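Local coordinates for protein putative tryptophan halogenase (Xanthomonas campestris pv. campestris, PDB 6Y1W) that acts as a flavin-dependent halogenase, probably using reduced FAD to halogenate a tryptophan-like or other aromatic substrate, and is captured here without its cofactor, at residues 236-241 / 387-392; 244-249 / 342-347; 17-22 / 363-368. One frame throughout, in Å; residues are numbered along the deposited sequence. Where two conformers were deposited one is given.

Contact 1. Residues 236-241 / 387-392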
loop_
_atom_site.group_PDB
_atom_site.type_symbol
_atom_site.label_atom_id
_atom_site.label_comp_id
_atom_site.label_asym_id
_atom_site.label_seq_id
_atom_site.Cartn_x
_atom_site.Cartn_y
_atom_site.Cartn_z
ATOM N N GLY A 236 -26.797 -9.593 5.839
ATOM C CA GLY A 236 -27.361 -8.787 4.776
ATOM C C GLY A 236 -26.283 -8.234 3.868
ATOM O O GLY A 236 -25.083 -8.454 4.072
ATOM N N SER A 237 -26.709 -7.445 2.865
ATOM C CA SER A 237 -25.782 -6.811 1.943
ATOM C C SER A 237 -26.093 -5.327 1.796
ATOM O O SER A 237 -27.226 -4.904 2.009
ATOM C CB SER A 237 -25.822 -7.513 0.593
ATOM O OG SER A 237 -25.690 -8.910 0.809
ATOM N N GLU A 238 -25.045 -4.554 1.453
ATOM C CA GLU A 238 -25.122 -3.106 1.264
ATOM C C GLU A 238 -25.633 -2.874 -0.149
ATOM O O GLU A 238 -25.159 -3.521 -1.080
ATOM C CB GLU A 238 -23.753 -2.449 1.463
ATOM C CG GLU A 238 -23.789 -0.922 1.695
ATOM C CD GLU A 238 -22.442 -0.205 1.443
ATOM O OE1 GLU A 238 -21.367 -0.854 1.426
ATOM O OE2 GLU A 238 -22.463 1.031 1.233
ATOM N N ASP A 239 -26.652 -2.033 -0.288
ATOM C CA ASP A 239 -27.276 -1.764 -1.580
ATOM C C ASP A 239 -26.529 -0.637 -2.280
ATOM O O ASP A 239 -26.454 0.486 -1.758
ATOM C CB ASP A 239 -28.738 -1.396 -1.348
ATOM C CG ASP A 239 -29.483 -1.053 -2.608
ATOM O OD1 ASP A 239 -29.015 -1.349 -3.736
ATOM O OD2 ASP A 239 -30.580 -0.490 -2.466
ATOM N N TRP A 240 -25.995 -0.912 -3.476
ATOM C CA TRP A 240 -25.273 0.113 -4.207
ATOM C C TRP A 240 -26.064 0.599 -5.411
ATOM O O TRP A 240 -25.523 1.365 -6.221
ATOM C CB TRP A 240 -23.896 -0.400 -4.636
ATOM C CG TRP A 240 -22.900 -0.600 -3.509
ATOM C CD1 TRP A 240 -22.935 -0.051 -2.257
ATOM C CD2 TRP A 240 -21.717 -1.420 -3.558
ATOM N NE1 TRP A 240 -21.837 -0.476 -1.523
ATOM C CE2 TRP A 240 -21.075 -1.309 -2.300
ATOM C CE3 TRP A 240 -21.142 -2.229 -4.542
ATOM C CZ2 TRP A 240 -19.890 -1.983 -2.003
ATOM C CZ3 TRP A 240 -19.949 -2.883 -4.240
ATOM C CH2 TRP A 240 -19.351 -2.756 -2.984
ATOM N N SER A 241 -27.349 0.233 -5.502
ATOM C CA SER A 241 -28.152 0.613 -6.672
ATOM C C SER A 241 -28.439 2.118 -6.740
ATOM O O SER A 241 -28.781 2.619 -7.826
ATOM C CB SER A 241 -29.443 -0.214 -6.720
ATOM O OG SER A 241 -30.321 0.129 -5.661
ATOM N N HIS A 387 -13.246 0.364 -2.991
ATOM C CA HIS A 387 -12.385 1.010 -3.974
ATOM C C HIS A 387 -12.758 0.592 -5.404
ATOM O O HIS A 387 -12.775 1.423 -6.328
ATOM C CB HIS A 387 -10.931 0.662 -3.705
ATOM C CG HIS A 387 -10.098 0.831 -4.910
ATOM N ND1 HIS A 387 -9.712 2.075 -5.349
ATOM C CD2 HIS A 387 -9.657 -0.060 -5.837
ATOM C CE1 HIS A 387 -9.034 1.946 -6.478
ATOM N NE2 HIS A 387 -8.984 0.665 -6.791
ATOM N N ILE A 388 -13.007 -0.700 -5.621
ATOM C CA ILE A 388 -13.411 -1.126 -6.957
ATOM C C ILE A 388 -14.779 -0.547 -7.313
ATOM O O ILE A 388 -14.986 -0.070 -8.444
ATOM C CB ILE A 388 -13.378 -2.662 -7.042
ATOM C CG1 ILE A 388 -11.931 -3.146 -6.890
ATOM C CG2 ILE A 388 -13.861 -3.162 -8.346
ATOM C CD1 ILE A 388 -11.855 -4.718 -6.594
ATOM N N ARG A 389 -15.715 -0.554 -6.350
ATOM C CA ARG A 389 -17.031 0.063 -6.544
ATOM C C ARG A 389 -16.885 1.485 -7.062
ATOM O O ARG A 389 -17.556 1.873 -8.038
ATOM C CB ARG A 389 -17.820 0.050 -5.226
ATOM C CG ARG A 389 -19.193 0.758 -5.348
ATOM C CD ARG A 389 -19.661 1.248 -3.999
ATOM N NE ARG A 389 -18.767 2.288 -3.518
ATOM C CZ ARG A 389 -18.681 2.650 -2.233
ATOM N NH1 ARG A 389 -19.480 2.031 -1.346
ATOM N NH2 ARG A 389 -17.831 3.629 -1.851
ATOM N N ASP A 390 -15.992 2.276 -6.430
ATOM C CA ASP A 390 -15.853 3.680 -6.821
ATOM C C ASP A 390 -15.387 3.791 -8.259
ATOM O O ASP A 390 -15.797 4.705 -8.988
ATOM C CB ASP A 390 -14.877 4.411 -5.896
ATOM C CG ASP A 390 -15.484 4.743 -4.533
ATOM O OD1 ASP A 390 -16.688 4.454 -4.310
ATOM O OD2 ASP A 390 -14.700 5.247 -3.680
ATOM N N PHE A 391 -14.506 2.880 -8.682
ATOM C CA PHE A 391 -13.987 2.944 -10.037
ATOM C C PHE A 391 -15.064 2.576 -11.061
ATOM O O PHE A 391 -15.087 3.128 -12.175
ATOM C CB PHE A 391 -12.771 2.010 -10.160
ATOM C CG PHE A 391 -11.832 2.400 -11.300
ATOM C CD1 PHE A 391 -10.802 3.304 -11.075
ATOM C CD2 PHE A 391 -11.992 1.855 -12.580
ATOM C CE1 PHE A 391 -9.942 3.672 -12.127
ATOM C CE2 PHE A 391 -11.150 2.204 -13.613
ATOM C CZ PHE A 391 -10.117 3.110 -13.398
ATOM N N VAL A 392 -15.947 1.633 -10.712
ATOM C CA VAL A 392 -17.067 1.300 -11.579
ATOM C C VAL A 392 -18.008 2.490 -11.677
ATOM O O VAL A 392 -18.434 2.872 -12.777
ATOM C CB VAL A 392 -17.765 0.037 -11.055
ATOM C CG1 VAL A 392 -19.105 -0.239 -11.805
ATOM C CG2 VAL A 392 -16.799 -1.175 -11.131
#
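R389, whose CD rests on the indole of W240, holds one oxygen of its helix neighbour, D390 OD1, with both NE and NH2. The contact is a CH-pi and cation-pi pairing between long helix 371-397 and the residue following edge strand 237-239 of a small three-stranded antiparallel sheet. The shorter bond is R389 NH2 to D390 OD1, 2.8 Å, and it makes a salt bridge. Both donors reach the oxygen from the same face of the carboxylate, and OD1 lies in the guanidinium plane. D390 OD2 is bonded in turn to S418 OG. R389 CD sits over the face of the W240 five-membered ring, 3.4 Å from its centroid. CB and CG follow over the six-membered ring. CG is anti to the backbone N of R389 (chi1 177°), and the chain bends at chi3 (66°). The guanidinium therefore stands nearly upright on the indole, with the two planes 78° apart. Its cation-pi contact is off-centre, with R389 CZ 4.8 Å from the five-membered ring centroid. W240 NE1 comes 3.4 Å from R389 NH1, but both are donors and do not bond. E238 lies nearby. Its OE1 accepts from Q324 NE2 on the next strand, and its OE2 is 4.1 Å from R389 NH1, too far for a salt bridge. The strand ends in an Asx turn. D239 OD1 accepts from S241 N at 2.9 Å and from S241 OG at 2.8 Å.

Contact 2. Residues 244-249 / 342-347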
loop_
_atom_site.group_PDB
_atom_site.type_symbol
_atom_site.label_atom_id
_atom_site.label_comp_id
_atom_site.label_asym_id
_atom_site.label_seq_id
_atom_site.Cartn_x
_atom_site.Cartn_y
_atom_site.Cartn_z
ATOM N N LEU A 244 -25.385 2.665 -9.086
ATOM C CA LEU A 244 -25.112 1.744 -10.187
ATOM C C LEU A 244 -26.446 1.138 -10.585
ATOM O O LEU A 244 -27.041 0.397 -9.803
ATOM C CB LEU A 244 -24.101 0.666 -9.757
ATOM C CG LEU A 244 -22.689 1.233 -9.514
ATOM C CD1 LEU A 244 -21.830 0.113 -8.871
ATOM C CD2 LEU A 244 -22.107 1.740 -10.851
ATOM N N PHE A 245 -26.912 1.454 -11.802
ATOM C CA PHE A 245 -28.296 1.163 -12.174
ATOM C C PHE A 245 -28.493 -0.157 -12.917
ATOM O O PHE A 245 -29.637 -0.616 -13.047
ATOM C CB PHE A 245 -28.868 2.299 -13.060
ATOM C CG PHE A 245 -28.665 3.682 -12.486
ATOM C CD1 PHE A 245 -28.529 3.895 -11.116
ATOM C CD2 PHE A 245 -28.593 4.779 -13.340
ATOM C CE1 PHE A 245 -28.329 5.202 -10.608
ATOM C CE2 PHE A 245 -28.400 6.063 -12.840
ATOM C CZ PHE A 245 -28.271 6.272 -11.488
ATOM N N ALA A 246 -27.434 -0.763 -13.458
ATOM C CA ALA A 246 -27.613 -2.026 -14.182
ATOM C C ALA A 246 -28.044 -3.158 -13.256
ATOM O O ALA A 246 -27.598 -3.251 -12.114
ATOM C CB ALA A 246 -26.294 -2.389 -14.868
ATOM N N ASP A 247 -28.929 -4.012 -13.763
ATOM C CA ASP A 247 -29.428 -5.129 -12.965
ATOM C C ASP A 247 -29.787 -6.317 -13.844
ATOM O O ASP A 247 -30.284 -7.323 -13.312
ATOM C CB ASP A 247 -30.650 -4.695 -12.146
ATOM C CG ASP A 247 -31.835 -4.275 -13.021
ATOM O OD1 ASP A 247 -31.790 -4.387 -14.260
ATOM O OD2 ASP A 247 -32.842 -3.789 -12.460
ATOM N N SER A 248 -29.468 -6.273 -15.142
ATOM C CA SER A 248 -29.900 -7.296 -16.076
ATOM C C SER A 248 -28.813 -7.500 -17.133
ATOM O O SER A 248 -28.070 -6.574 -17.456
ATOM C CB SER A 248 -31.188 -6.875 -16.785
ATOM O OG SER A 248 -32.237 -6.600 -15.852
ATOM N N ALA A 249 -28.770 -8.705 -17.700
ATOM C CA ALA A 249 -27.917 -8.896 -18.861
ATOM C C ALA A 249 -28.536 -9.942 -19.781
ATOM O O ALA A 249 -29.319 -10.804 -19.354
ATOM C CB ALA A 249 -26.507 -9.341 -18.477
ATOM N N PHE A 342 -21.412 -8.363 -5.673
ATOM C CA PHE A 342 -21.420 -8.312 -7.132
ATOM C C PHE A 342 -21.152 -6.900 -7.631
ATOM O O PHE A 342 -21.743 -5.931 -7.136
ATOM C CB PHE A 342 -22.759 -8.763 -7.699
ATOM C CG PHE A 342 -22.836 -8.605 -9.195
ATOM C CD1 PHE A 342 -22.308 -9.570 -10.003
ATOM C CD2 PHE A 342 -23.382 -7.468 -9.761
ATOM C CE1 PHE A 342 -22.367 -9.426 -11.383
ATOM C CE2 PHE A 342 -23.425 -7.324 -11.128
ATOM C CZ PHE A 342 -22.917 -8.332 -11.923
ATOM N N LEU A 343 -20.271 -6.788 -8.623
ATOM C CA LEU A 343 -20.175 -5.610 -9.477
ATOM C C LEU A 343 -20.203 -6.068 -10.923
ATOM O O LEU A 343 -19.649 -7.115 -11.257
ATOM C CB LEU A 343 -18.895 -4.828 -9.217
ATOM C CG LEU A 343 -18.897 -4.096 -7.874
ATOM C CD1 LEU A 343 -17.522 -3.583 -7.536
ATOM C CD2 LEU A 343 -19.862 -2.882 -8.015
ATOM N N GLU A 344 -20.830 -5.267 -11.792
ATOM C CA GLU A 344 -20.889 -5.620 -13.208
ATOM C C GLU A 344 -19.489 -5.749 -13.833
ATOM O O GLU A 344 -18.509 -5.184 -13.329
ATOM C CB GLU A 344 -21.690 -4.549 -13.947
ATOM C CG GLU A 344 -20.932 -3.239 -14.080
ATOM C CD GLU A 344 -21.872 -2.093 -14.403
ATOM O OE1 GLU A 344 -22.191 -1.889 -15.610
ATOM O OE2 GLU A 344 -22.340 -1.446 -13.443
ATOM N N PRO A 345 -19.364 -6.517 -14.956
ATOM C CA PRO A 345 -18.016 -6.857 -15.468
ATOM C C PRO A 345 -17.354 -5.784 -16.304
ATOM O O PRO A 345 -16.563 -6.093 -17.214
ATOM C CB PRO A 345 -18.275 -8.120 -16.309
ATOM C CG PRO A 345 -19.666 -7.916 -16.831
ATOM C CD PRO A 345 -20.417 -7.292 -15.633
ATOM N N ILE A 346 -17.634 -4.518 -15.980
ATOM C CA ILE A 346 -17.129 -3.414 -16.786
ATOM C C ILE A 346 -15.613 -3.296 -16.710
ATOM O O ILE A 346 -14.983 -2.820 -17.659
ATOM C CB ILE A 346 -17.825 -2.118 -16.347
ATOM C CG1 ILE A 346 -17.457 -0.953 -17.251
ATOM C CG2 ILE A 346 -17.413 -1.728 -14.906
ATOM C CD1 ILE A 346 -18.261 0.319 -16.898
ATOM N N GLU A 347 -14.995 -3.734 -15.603
ATOM C CA GLU A 347 -13.543 -3.755 -15.471
ATOM C C GLU A 347 -13.030 -5.163 -15.165
ATOM O O GLU A 347 -11.945 -5.320 -14.608
ATOM C CB GLU A 347 -13.061 -2.774 -14.384
ATOM C CG GLU A 347 -13.098 -1.298 -14.836
ATOM C CD GLU A 347 -11.980 -0.928 -15.808
ATOM O OE1 GLU A 347 -11.017 -1.722 -15.982
ATOM O OE2 GLU A 347 -12.067 0.195 -16.440
HETATM O O HOH W 1 -24.544 -0.036 -13.172
#
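L244 and E344 meet across a buried contact with an apolar end and a looser, water-bridged end. The segment 244-249 leads into strand 248-254 through a classic beta bulge, where D247 and S248 both face Y289 of strand 283-289. At the bulge, S248 OG donates to D247 OD1 at 2.8 Å, reaching it from above the carboxylate plane. Segment 342-347 runs from the end of strand 341-342 into the loop before helix 350-363. The same loop carries E347, predicted to bind L-tryptophan, a few residues past the contact. There E347 OE2 is hydrogen-bonded to H395 NE2 and H106 ND1.

The apolar end is close. L244 CD1 meets L343 CD2 at 3.7 Å. In both leucines CG is anti to the carbonyl carbon (chi1 -68° in L244), and the two side chains cross at a slant. V392 and I393 of helix 371-397 and P322 also pack on L244.

The other end is looser. L244 CD2 lies 4.1 Å from E344 OE2, and A246 CB lies 4.2 Å from E344 OE1. E344 CG sits between its backbone N and carbonyl carbon (chi1 72°), and the chain is extended beyond it, which carries the carboxylate across toward segment 244-249. E344 OE1 is hydrogen-bonded to Y396 OH and accepts from W273 NE1. Both carboxylate oxygens have partners, which should fix the rotation of the group. For the other oxygen, OE2, the partner is a water. One water bridges the segments: it accepts from A246 N at 3.0 Å and donates to E344 OE2 at 2.6 Å.

Contact 3. Residues 17-22 / 363-368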
loop_
_atom_site.group_PDB
_atom_site.type_symbol
_atom_site.label_atom_id
_atom_site.label_comp_id
_atom_site.label_asym_id
_atom_site.label_seq_id
_atom_site.Cartn_x
_atom_site.Cartn_y
_atom_site.Cartn_z
ATOM N N ARG A 17 -9.911 -28.747 10.819
ATOM C CA ARG A 17 -9.366 -29.878 10.084
ATOM C C ARG A 17 -10.190 -30.280 8.888
ATOM O O ARG A 17 -9.675 -31.004 8.033
ATOM C CB ARG A 17 -9.242 -31.113 11.004
ATOM C CG ARG A 17 -8.134 -30.992 12.022
ATOM C CD ARG A 17 -6.748 -30.919 11.373
ATOM N NE ARG A 17 -6.182 -29.573 11.479
ATOM C CZ ARG A 17 -5.541 -29.105 12.550
ATOM N NH1 ARG A 17 -5.084 -27.858 12.552
ATOM N NH2 ARG A 17 -5.363 -29.874 13.617
ATOM N N ARG A 18 -11.460 -29.879 8.822
ATOM C CA ARG A 18 -12.353 -30.270 7.741
ATOM C C ARG A 18 -12.929 -28.996 7.144
ATOM O O ARG A 18 -13.521 -28.180 7.866
ATOM C CB ARG A 18 -13.481 -31.196 8.236
ATOM C CG ARG A 18 -12.974 -32.508 8.900
ATOM C CD ARG A 18 -14.068 -33.186 9.747
ATOM N NE ARG A 18 -14.612 -32.224 10.702
ATOM C CZ ARG A 18 -15.679 -32.425 11.463
ATOM N NH1 ARG A 18 -16.324 -33.587 11.409
ATOM N NH2 ARG A 18 -16.101 -31.456 12.279
ATOM N N VAL A 19 -12.740 -28.817 5.840
ATOM C CA VAL A 19 -13.270 -27.658 5.122
ATOM C C VAL A 19 -14.293 -28.152 4.117
ATOM O O VAL A 19 -14.011 -29.057 3.325
ATOM C CB VAL A 19 -12.168 -26.863 4.410
ATOM C CG1 VAL A 19 -12.767 -25.650 3.651
ATOM C CG2 VAL A 19 -11.109 -26.391 5.408
ATOM N N VAL A 20 -15.478 -27.549 4.144
ATOM C CA VAL A 20 -16.554 -27.939 3.243
ATOM C C VAL A 20 -16.853 -26.737 2.339
ATOM O O VAL A 20 -17.114 -25.637 2.839
ATOM C CB VAL A 20 -17.805 -28.375 4.016
ATOM C CG1 VAL A 20 -18.930 -28.641 3.043
ATOM C CG2 VAL A 20 -17.485 -29.622 4.845
ATOM N N ILE A 21 -16.793 -26.946 1.032
ATOM C CA ILE A 21 -17.043 -25.901 0.027
ATOM C C ILE A 21 -18.422 -26.162 -0.561
ATOM O O ILE A 21 -18.674 -27.221 -1.145
ATOM C CB ILE A 21 -15.960 -25.925 -1.064
ATOM C CG1 ILE A 21 -14.608 -25.640 -0.410
ATOM C CG2 ILE A 21 -16.239 -24.856 -2.155
ATOM C CD1 ILE A 21 -13.397 -25.866 -1.316
ATOM N N ALA A 22 -19.338 -25.230 -0.384
ATOM C CA ALA A 22 -20.703 -25.376 -0.900
ATOM C C ALA A 22 -20.790 -24.660 -2.235
ATOM O O ALA A 22 -20.670 -23.437 -2.279
ATOM C CB ALA A 22 -21.724 -24.810 0.089
ATOM N N GLN A 363 -3.875 -16.518 3.582
ATOM C CA GLN A 363 -2.921 -15.738 4.370
ATOM C C GLN A 363 -3.341 -15.570 5.822
ATOM O O GLN A 363 -2.502 -15.185 6.644
ATOM C CB GLN A 363 -2.709 -14.363 3.717
ATOM C CG GLN A 363 -1.917 -14.498 2.440
ATOM C CD GLN A 363 -1.737 -13.208 1.735
ATOM O OE1 GLN A 363 -2.614 -12.360 1.761
ATOM N NE2 GLN A 363 -0.619 -13.064 1.039
ATOM N N THR A 364 -4.590 -15.859 6.165
ATOM C CA THR A 364 -5.036 -15.807 7.556
ATOM C C THR A 364 -5.660 -17.132 7.969
ATOM O O THR A 364 -6.572 -17.183 8.802
ATOM C CB THR A 364 -6.013 -14.654 7.785
ATOM O OG1 THR A 364 -6.290 -14.535 9.192
ATOM C CG2 THR A 364 -7.289 -14.903 7.037
ATOM N N PHE A 365 -5.147 -18.241 7.409
ATOM C CA PHE A 365 -5.870 -19.488 7.545
ATOM C C PHE A 365 -5.902 -19.928 9.008
ATOM O O PHE A 365 -4.873 -19.881 9.684
ATOM C CB PHE A 365 -5.308 -20.631 6.671
ATOM C CG PHE A 365 -6.323 -21.719 6.485
ATOM C CD1 PHE A 365 -7.348 -21.573 5.546
ATOM C CD2 PHE A 365 -6.382 -22.788 7.365
ATOM C CE1 PHE A 365 -8.343 -22.525 5.445
ATOM C CE2 PHE A 365 -7.376 -23.743 7.239
ATOM C CZ PHE A 365 -8.359 -23.599 6.293
ATOM N N PRO A 366 -7.059 -20.318 9.531
ATOM C CA PRO A 366 -7.170 -20.547 10.982
ATOM C C PRO A 366 -6.583 -21.899 11.374
ATOM O O PRO A 366 -6.836 -22.922 10.720
ATOM C CB PRO A 366 -8.687 -20.526 11.231
ATOM C CG PRO A 366 -9.289 -20.980 9.861
ATOM C CD PRO A 366 -8.375 -20.282 8.860
ATOM N N GLN A 367 -5.777 -21.889 12.439
ATOM C CA GLN A 367 -5.708 -23.081 13.293
ATOM C C GLN A 367 -7.009 -23.231 14.065
ATOM O O GLN A 367 -7.608 -24.317 14.110
ATOM C CB GLN A 367 -4.551 -22.986 14.284
ATOM C CG GLN A 367 -3.210 -22.818 13.685
ATOM C CD GLN A 367 -2.533 -24.140 13.363
ATOM O OE1 GLN A 367 -3.179 -25.231 13.358
ATOM N NE2 GLN A 367 -1.234 -24.060 13.065
ATOM N N VAL A 368 -7.433 -22.165 14.727
ATOM C CA VAL A 368 -8.745 -22.063 15.358
ATOM C C VAL A 368 -9.339 -20.760 14.857
ATOM O O VAL A 368 -8.601 -19.836 14.511
ATOM C CB VAL A 368 -8.689 -22.067 16.915
ATOM C CG1 VAL A 368 -8.034 -23.355 17.446
ATOM C CG2 VAL A 368 -7.978 -20.796 17.446
#
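R17 meets Q367 through the end of its long side chain. Its CB points away from the other segment, but the chain bends at chi2 and again at chi3, and the guanidinium turns back. R17 NH1 donates to Q367 OE1 at 3.3 Å. The bond is weak, with an angle of 124° at the hydrogen. The oxygen lies at the guanidinium edge, near its plane, while the two flat groups stand 82° apart. The main hold on Q367 is at the subunit interface, where its NE2 donates to D464 OD2 and H459 O of the second subunit. R18 makes salt bridges to E214 and D216, around the turn between strands 212-214 and 217-220. V19 then faces the other segment. It belongs to strand 18-22, a parallel strand within the Rossmann-type sheet, which runs into the glycine-rich turn before helix 25-39, a predicted FAD site. V19 CG2 touches F365 CZ at 4.0 Å, at the edge of the ring. F365 CG is anti to its backbone N (chi1 -161°), which sends the ring toward the strand. L35 and L43 pack on both V19 and F365. One face of the F365 ring carries P366 CD, 3.4 Å above its plane and toward the rim.

Strand 18-22 opens the Rossmann-type sheet near the N terminus. It waits some 340 residues for its partner 363-368, so contact 3 closes the longest loop. Segment 236-241 starts inside that loop, but its partner 387-392 lies beyond the end of it, so contacts 1 and 3 cross. Contact 2 joins 244-249 to 342-347 and falls within both loops. Contacts 1 and 2 touch, with centres about 10 Å apart: L343 packs on W240, and F391 on E347. They join the small sheet, helix 371-397 and the probable substrate loop. Contact 3 stays apart, its nearest atoms about 15 Å from either, and ties the Rossmann-type sheet to the loop between helices 350-363 and 371-397.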